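Local coordinates for protein bile acid 7a-dehydratase, BaiE (Clostridium hiranonis DSM 13275, PDB 4L8P) that probably catalyses the removal of water at the 7-alpha-hydroxyl position of bile-acid intermediates, using a SnoaL-like, cystatin-type fold, at residues 51-55 / 56-60; 87-90 / 91-95; 171-174 / 175-179. All coordinates share one frame; numbering follows the deposited sequence. Where two conformers were deposited one is given.

All three contacts are local turns or caps, met in series along the chain, with no nesting or crossing. Contact 1 ends the long N-terminal helix 22-55 and turns the chain into helix 58-62. Contact 2 closes the last turn of helix 83-93, just before strand 98-111. The two lie together, centres about 10 Å apart: Lys56 of contact 1 reaches Met94 O of contact 2, so the ends of helices 22-55 and 83-93 are joined. Contact 3 is the tight turn joining strand 155-172 to strand 178-182, with its centre about 25 Å from that of contact 1 and 24 Å from that of contact 2. Contacts 1 and 3 both touch the second subunit.

Contact 1: 51-55 / 56-60; sequences RCLDG and KLWDE
A Schellman motif links Cys52 and Leu53 to Leu57 and Lys56 where the long helix 22-55 stops and the chain turns into helix 58-62 of this cystatin-like fold. Leu57 N donates to Cys52 O at 2.9 Å, and a weak bond of 3.2 Å runs from Lys56 N to Leu53 O. Lys56 takes the positive phi of 59° that breaks the helix, and Leu57 then stands at the N-cap of the next one. Past the turn, Cys52 SG rests on the aliphatic stem of Glu60, 3.5 Å from its CG. Glu60 keeps an extended chain beyond CG, which carries its carboxylate up toward the edge of the Arg51 guanidinium. The planes are steeply turned, and Arg51 NH1 stays 4.2 Å from Glu60 OE2, beyond a salt bridge; a water accepting from Arg51 NH2 and donating to Glu60 OE2 spans the pair. Leu53 CD1 meets the Trp58 ring at its edge, in plane, 4.0 Å from CZ3. Arg51 NE forms a salt bridge with Glu108 of the second subunit, and Lys56 NZ donates to Glu98 O. Leu53 and Trp58 both pack on Leu90 of helix 83-93, while Asp54 bonds Ser100 and His102 on strand 98-111.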
loop_
_atom_site.group_PDB
_atom_site.type_symbol
_atom_site.label_atom_id
_atom_site.label_comp_id
_atom_site.label_asym_id
_atom_site.label_seq_id
_atom_site.Cartn_x
_atom_site.Cartn_y
_atom_site.Cartn_z
ATOM N N ARG A 51 -4.873 -11.065 -4.155
ATOM C CA ARG A 51 -4.009 -11.898 -4.970
ATOM C C ARG A 51 -4.794 -13.043 -5.627
ATOM O O ARG A 51 -4.631 -13.322 -6.819
ATOM C CB ARG A 51 -2.833 -12.399 -4.107
ATOM C CG ARG A 51 -1.901 -13.375 -4.764
ATOM C CD ARG A 51 -0.679 -13.627 -3.862
ATOM N NE ARG A 51 -0.977 -14.098 -2.503
ATOM C CZ ARG A 51 -1.277 -15.366 -2.172
ATOM N NH1 ARG A 51 -1.375 -16.317 -3.104
ATOM N NH2 ARG A 51 -1.506 -15.680 -0.901
ATOM N N CYS A 52 -5.663 -13.699 -4.862
ATOM C CA CYS A 52 -6.479 -14.780 -5.419
ATOM C C CYS A 52 -7.541 -14.258 -6.402
ATOM O O CYS A 52 -7.829 -14.920 -7.410
ATOM C CB CYS A 52 -7.132 -15.589 -4.317
ATOM S SG CYS A 52 -5.950 -16.516 -3.318
ATOM N N LEU A 53 -8.115 -13.092 -6.099
ATOM C CA LEU A 53 -9.106 -12.471 -6.965
ATOM C C LEU A 53 -8.520 -12.189 -8.351
ATOM O O LEU A 53 -9.080 -12.575 -9.376
ATOM C CB LEU A 53 -9.617 -11.174 -6.335
ATOM C CG LEU A 53 -10.629 -10.316 -7.112
ATOM C CD1 LEU A 53 -11.913 -11.092 -7.320
ATOM C CD2 LEU A 53 -10.913 -9.045 -6.366
ATOM N N ASP A 54 -7.384 -11.495 -8.364
ATOM C CA ASP A 54 -6.763 -11.105 -9.627
ATOM C C ASP A 54 -6.073 -12.268 -10.313
ATOM O O ASP A 54 -6.032 -12.330 -11.550
ATOM C CB ASP A 54 -5.843 -9.928 -9.393
ATOM C CG ASP A 54 -6.597 -8.677 -8.989
ATOM O OD1 ASP A 54 -7.776 -8.490 -9.387
ATOM O OD2 ASP A 54 -6.002 -7.883 -8.249
ATOM N N GLY A 55 -5.577 -13.212 -9.533
ATOM C CA GLY A 55 -5.037 -14.445 -10.111
ATOM C C GLY A 55 -6.096 -15.433 -10.555
ATOM O O GLY A 55 -5.746 -16.422 -11.193
ATOM N N LYS A 56 -7.375 -15.160 -10.271
ATOM C CA LYS A 56 -8.499 -16.061 -10.600
ATOM C C LYS A 56 -8.348 -17.457 -9.952
ATOM O O LYS A 56 -8.690 -18.487 -10.559
ATOM C CB LYS A 56 -8.711 -16.173 -12.129
ATOM C CG LYS A 56 -8.859 -14.815 -12.817
ATOM C CD LYS A 56 -9.130 -14.924 -14.308
ATOM C CE LYS A 56 -8.985 -13.562 -14.987
ATOM N NZ LYS A 56 -10.035 -12.595 -14.582
ATOM N N LEU A 57 -7.798 -17.458 -8.738
ATOM C CA LEU A 57 -7.585 -18.678 -7.955
ATOM C C LEU A 57 -8.798 -18.859 -7.058
ATOM O O LEU A 57 -8.775 -18.525 -5.865
ATOM C CB LEU A 57 -6.293 -18.568 -7.146
ATOM C CG LEU A 57 -5.014 -18.281 -7.953
ATOM C CD1 LEU A 57 -3.824 -18.095 -7.006
ATOM C CD2 LEU A 57 -4.769 -19.397 -8.955
ATOM N N TRP A 58 -9.874 -19.378 -7.648
ATOM C CA TRP A 58 -11.181 -19.241 -7.038
ATOM C C TRP A 58 -11.344 -20.123 -5.805
ATOM O O TRP A 58 -11.897 -19.664 -4.799
ATOM C CB TRP A 58 -12.302 -19.486 -8.044
ATOM C CG TRP A 58 -12.223 -18.598 -9.256
ATOM C CD1 TRP A 58 -12.172 -19.001 -10.576
ATOM C CD2 TRP A 58 -12.212 -17.168 -9.272
ATOM N NE1 TRP A 58 -12.112 -17.889 -11.403
ATOM C CE2 TRP A 58 -12.131 -16.760 -10.627
ATOM C CE3 TRP A 58 -12.230 -16.178 -8.266
ATOM C CZ2 TRP A 58 -12.110 -15.398 -11.008
ATOM C CZ3 TRP A 58 -12.196 -14.810 -8.650
ATOM C CH2 TRP A 58 -12.124 -14.449 -10.014
ATOM N N ASP A 59 -10.812 -21.347 -5.872
ATOM C CA ASP A 59 -10.821 -22.237 -4.698
ATOM C C ASP A 59 -10.057 -21.672 -3.514
ATOM O O ASP A 59 -10.527 -21.749 -2.380
ATOM C CB ASP A 59 -10.247 -23.621 -5.038
ATOM C CG ASP A 59 -11.145 -24.410 -5.976
ATOM O OD1 ASP A 59 -12.355 -24.121 -6.027
ATOM O OD2 ASP A 59 -10.626 -25.318 -6.661
ATOM N N GLU A 60 -8.877 -21.128 -3.780
ATOM C CA GLU A 60 -8.104 -20.429 -2.737
ATOM C C GLU A 60 -8.808 -19.170 -2.212
ATOM O O GLU A 60 -8.861 -18.942 -0.991
ATOM C CB GLU A 60 -6.670 -20.130 -3.205
ATOM C CG GLU A 60 -5.737 -19.782 -2.048
ATOM C CD GLU A 60 -4.258 -19.756 -2.419
ATOM O OE1 GLU A 60 -3.897 -19.942 -3.608
ATOM O OE2 GLU A 60 -3.441 -19.541 -1.500
HETATM O O HOH W 1 -1.584 -18.422 0.233
HETATM O O HOH W 2 -9.719 -11.526 -11.966
#

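Contact 2: 87-90 / 91-95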
loop_
_atom_site.group_PDB
_atom_site.type_symbol
_atom_site.label_atom_id
_atom_site.label_comp_id
_atom_site.label_asym_id
_atom_site.label_seq_id
_atom_site.Cartn_x
_atom_site.Cartn_y
_atom_site.Cartn_z
ATOM N N THR A 87 -17.804 -17.389 -5.155
ATOM C CA THR A 87 -16.777 -17.731 -6.155
ATOM C C THR A 87 -17.372 -18.153 -7.502
ATOM O O THR A 87 -16.749 -17.908 -8.543
ATOM C CB THR A 87 -15.762 -18.764 -5.614
ATOM O OG1 THR A 87 -16.458 -19.963 -5.258
ATOM C CG2 THR A 87 -15.055 -18.221 -4.396
ATOM N N GLU A 88 -18.567 -18.759 -7.506
ATOM C CA GLU A 88 -19.278 -18.989 -8.762
ATOM C C GLU A 88 -19.624 -17.695 -9.496
ATOM O O GLU A 88 -19.486 -17.612 -10.709
ATOM C CB GLU A 88 -20.536 -19.830 -8.554
ATOM C CG GLU A 88 -20.206 -21.292 -8.312
ATOM C CD GLU A 88 -21.410 -22.144 -7.906
ATOM O OE1 GLU A 88 -22.344 -21.641 -7.229
ATOM O OE2 GLU A 88 -21.400 -23.342 -8.254
ATOM N N TYR A 89 -20.099 -16.696 -8.767
ATOM C CA TYR A 89 -20.356 -15.386 -9.352
ATOM C C TYR A 89 -19.049 -14.791 -9.919
ATOM O O TYR A 89 -19.016 -14.335 -11.063
ATOM C CB TYR A 89 -20.993 -14.412 -8.332
ATOM C CG TYR A 89 -20.997 -12.975 -8.846
ATOM C CD1 TYR A 89 -21.994 -12.525 -9.733
ATOM C CD2 TYR A 89 -19.975 -12.085 -8.505
ATOM C CE1 TYR A 89 -21.978 -11.229 -10.240
ATOM C CE2 TYR A 89 -19.945 -10.790 -9.019
ATOM C CZ TYR A 89 -20.946 -10.371 -9.881
ATOM O OH TYR A 89 -20.899 -9.086 -10.374
ATOM N N LEU A 90 -18.004 -14.774 -9.110
ATOM C CA LEU A 90 -16.753 -14.124 -9.518
ATOM C C LEU A 90 -16.117 -14.786 -10.740
ATOM O O LEU A 90 -15.641 -14.092 -11.650
ATOM C CB LEU A 90 -15.759 -14.047 -8.375
ATOM C CG LEU A 90 -16.128 -13.132 -7.193
ATOM C CD1 LEU A 90 -15.112 -13.306 -6.074
ATOM C CD2 LEU A 90 -16.224 -11.664 -7.593
ATOM N N ALA A 91 -16.139 -16.112 -10.776
ATOM C CA ALA A 91 -15.588 -16.844 -11.915
ATOM C C ALA A 91 -16.303 -16.479 -13.219
ATOM O O ALA A 91 -15.652 -16.338 -14.260
ATOM C CB ALA A 91 -15.644 -18.335 -11.650
ATOM N N ALA A 92 -17.625 -16.293 -13.152
ATOM C CA ALA A 92 -18.415 -15.846 -14.309
ATOM C C ALA A 92 -18.222 -14.375 -14.635
ATOM O O ALA A 92 -18.099 -14.011 -15.804
ATOM C CB ALA A 92 -19.905 -16.142 -14.095
ATOM N N ALA A 93 -18.191 -13.530 -13.607
ATOM C CA ALA A 93 -18.065 -12.083 -13.782
ATOM C C ALA A 93 -16.672 -11.614 -14.190
ATOM O O ALA A 93 -16.550 -10.559 -14.841
ATOM C CB ALA A 93 -18.511 -11.348 -12.530
HETATM N N MSE A 94 -15.649 -12.410 -13.856
HETATM C CA MSE A 94 -14.242 -12.047 -14.074
HETATM C C MSE A 94 -13.593 -13.157 -14.868
HETATM O O MSE A 94 -12.709 -13.883 -14.378
HETATM C CB MSE A 94 -13.592 -11.812 -12.742
HETATM C CG MSE A 94 -14.365 -10.705 -12.052
HETATM SE SE MSE A 94 -13.433 -10.369 -10.409
HETATM C CE MSE A 94 -11.981 -9.310 -11.106
ATOM N N PRO A 95 -14.024 -13.309 -16.125
ATOM C CA PRO A 95 -13.539 -14.438 -16.930
ATOM C C PRO A 95 -12.076 -14.256 -17.376
ATOM O O PRO A 95 -11.468 -13.190 -17.111
ATOM C CB PRO A 95 -14.478 -14.417 -18.128
ATOM C CG PRO A 95 -14.767 -12.962 -18.317
ATOM C CD PRO A 95 -14.969 -12.476 -16.907
#
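Tyr89 lays one face of its ring over the methyl of Ala93, one turn further along, in a CH-pi contact at the C-terminal end of the alpha-helix 83-93. Ala93 CB sits 4.0 Å from the centroid of the Tyr89 ring, displaced toward the rim, with the Tyr89 CZ atom its closest ring carbon at 3.7 Å. The ring gets there because Tyr89 CG is anti to the backbone N (chi1 168°), which leans it along the helix toward the C-terminal end. The ring of Phe80 meets that of Tyr89 as well, the two planes inclined at about 35°. Beneath the side chains runs regular i to i+4 bonding: Ala91 N to Thr87 O, a weak 3.3 Å bond from Ala92 N to Glu88 O, and Ala93 N to Tyr89 O at 2.8 Å. Met94, a selenomethionine, is the first residue to leave helical geometry, and its carbonyl turns to accept from Lys56 NZ. Leu90 and Met94 both touch Leu53 of helix 22-55; with Met94 deposited in two conformers, their mutual touch is doubtful. The final bond of the helix, Met94 N to Leu90 O at 2.8 Å, is the most bent of the four, its N-H...O angle only 136°.

Contact 3: 171-174 / 175-179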
loop_
_atom_site.group_PDB
_atom_site.type_symbol
_atom_site.label_atom_id
_atom_site.label_comp_id
_atom_site.label_asym_id
_atom_site.label_seq_id
_atom_site.Cartn_x
_atom_site.Cartn_y
_atom_site.Cartn_z
ATOM N N PHE A 171 -13.892 3.278 -20.832
ATOM C CA PHE A 171 -13.297 3.826 -22.053
ATOM C C PHE A 171 -12.855 2.692 -22.977
ATOM O O PHE A 171 -12.784 1.552 -22.547
ATOM C CB PHE A 171 -12.109 4.732 -21.687
ATOM C CG PHE A 171 -11.106 4.072 -20.789
ATOM C CD1 PHE A 171 -10.062 3.312 -21.314
ATOM C CD2 PHE A 171 -11.222 4.181 -19.405
ATOM C CE1 PHE A 171 -9.152 2.691 -20.481
ATOM C CE2 PHE A 171 -10.350 3.536 -18.571
ATOM C CZ PHE A 171 -9.301 2.799 -19.104
HETATM N N MSE A 172 -12.610 3.031 -24.245
HETATM C CA MSE A 172 -12.096 2.062 -25.234
HETATM C C MSE A 172 -10.610 2.288 -25.336
HETATM O O MSE A 172 -10.165 3.412 -25.532
HETATM C CB MSE A 172 -12.714 2.258 -26.613
HETATM C CG MSE A 172 -14.204 1.985 -26.631
HETATM SE SE MSE A 172 -14.609 0.143 -26.150
HETATM C CE MSE A 172 -13.605 -0.823 -27.517
ATOM N N ARG A 173 -9.838 1.218 -25.185
ATOM C CA ARG A 173 -8.401 1.273 -25.295
ATOM C C ARG A 173 -7.987 1.198 -26.761
ATOM O O ARG A 173 -8.586 0.493 -27.558
ATOM C CB ARG A 173 -7.781 0.090 -24.555
ATOM C CG ARG A 173 -7.945 0.126 -23.035
ATOM C CD ARG A 173 -7.764 -1.252 -22.425
ATOM N NE ARG A 173 -6.533 -1.862 -22.933
ATOM C CZ ARG A 173 -5.305 -1.670 -22.446
ATOM N NH1 ARG A 173 -5.053 -0.848 -21.424
ATOM N NH2 ARG A 173 -4.280 -2.277 -23.049
ATOM N N ASP A 174 -6.922 1.905 -27.089
ATOM C CA ASP A 174 -6.353 1.863 -28.440
ATOM C C ASP A 174 -5.898 0.427 -28.762
ATOM O O ASP A 174 -5.077 -0.130 -28.033
ATOM C CB ASP A 174 -5.184 2.854 -28.491
ATOM C CG ASP A 174 -4.583 3.001 -29.876
ATOM O OD1 ASP A 174 -4.839 2.179 -30.780
ATOM O OD2 ASP A 174 -3.838 3.974 -30.065
ATOM N N PRO A 175 -6.418 -0.178 -29.860
ATOM C CA PRO A 175 -5.999 -1.562 -30.125
ATOM C C PRO A 175 -4.534 -1.685 -30.558
ATOM O O PRO A 175 -4.003 -2.794 -30.569
ATOM C CB PRO A 175 -6.958 -2.011 -31.242
ATOM C CG PRO A 175 -7.278 -0.747 -31.942
ATOM C CD PRO A 175 -7.399 0.288 -30.864
ATOM N N LYS A 176 -3.884 -0.550 -30.842
ATOM C CA LYS A 176 -2.436 -0.512 -31.139
ATOM C C LYS A 176 -1.548 -0.689 -29.908
ATOM O O LYS A 176 -0.345 -0.937 -30.054
ATOM C CB LYS A 176 -2.062 0.785 -31.852
ATOM C CG LYS A 176 -2.805 1.026 -33.176
ATOM C CD LYS A 176 -2.265 2.240 -33.930
ATOM C CE LYS A 176 -2.607 3.563 -33.251
ATOM N NZ LYS A 176 -4.074 3.861 -33.275
ATOM N N ILE A 177 -2.097 -0.541 -28.701
ATOM C CA ILE A 177 -1.338 -0.847 -27.468
ATOM C C ILE A 177 -0.878 -2.309 -27.560
ATOM O O ILE A 177 -1.619 -3.168 -28.049
ATOM C CB ILE A 177 -2.179 -0.607 -26.188
ATOM C CG1 ILE A 177 -2.470 0.901 -26.017
ATOM C CG2 ILE A 177 -1.481 -1.150 -24.942
ATOM C CD1 ILE A 177 -3.585 1.182 -25.046
ATOM N N HIS A 178 0.351 -2.574 -27.133
ATOM C CA HIS A 178 0.916 -3.913 -27.144
ATOM C C HIS A 178 0.867 -4.487 -25.752
ATOM O O HIS A 178 1.624 -4.080 -24.893
ATOM C CB HIS A 178 2.365 -3.877 -27.634
ATOM C CG HIS A 178 2.956 -5.232 -27.883
ATOM N ND1 HIS A 178 4.224 -5.390 -28.393
ATOM C CD2 HIS A 178 2.458 -6.487 -27.721
ATOM C CE1 HIS A 178 4.482 -6.679 -28.542
ATOM N NE2 HIS A 178 3.433 -7.367 -28.131
ATOM N N ILE A 179 -0.028 -5.445 -25.524
ATOM C CA ILE A 179 -0.016 -6.208 -24.291
ATOM C C ILE A 179 1.014 -7.312 -24.495
ATOM O O ILE A 179 0.797 -8.254 -25.269
ATOM C CB ILE A 179 -1.400 -6.792 -23.931
ATOM C CG1 ILE A 179 -2.424 -5.660 -23.737
ATOM C CG2 ILE A 179 -1.305 -7.660 -22.674
ATOM C CD1 ILE A 179 -3.859 -6.119 -23.582
#
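Two torsion settings bring Asp174 and Lys176 together: Asp174 has its CG anti to the backbone N (chi1 -175°), and the Lys176 chain bends at chi3 and again at chi4, so that the ammonium group curls back to the oxygen edge of the carboxylate. Lys176 NZ forms a salt bridge with Asp174 OD1 at 3.1 Å, arriving on the syn side and only slightly out of plane, and adds a weak bond to Asp174 OD2. The same OD1 takes a second bond, from Lys176 N at 2.9 Å (N-H...O angle 162°), which comes in from above the opposite face of the carboxylate. Two donors from one residue, on opposite faces of the carboxylate plane, would restrain its rotation about the CB-CG bond. These bonds sit in the turn that leads from strand 155-172 into strand 178-182: Asp174 to Ile177 is a type I beta turn, closed by Ile177 N to Asp174 O at 3.1 Å, and the Asp174 OD1 to Lys176 N bond adds an Asx turn at its start. On the inner flank Ile177 crosses Arg173 at about a right angle, its CD1 lying 4.0 Å above one face of the guanidinium and offset toward the rim, while Ile177 CG2 comes to 3.6 Å from Arg173 NH2. Ile179 CD1 approaches that nitrogen obliquely at 3.9 Å. The guanidinium has its salt bridge with Glu169 of the second subunit, and residues 178-179 pair antiparallel with a strand of that subunit, extending the sheet across the interface.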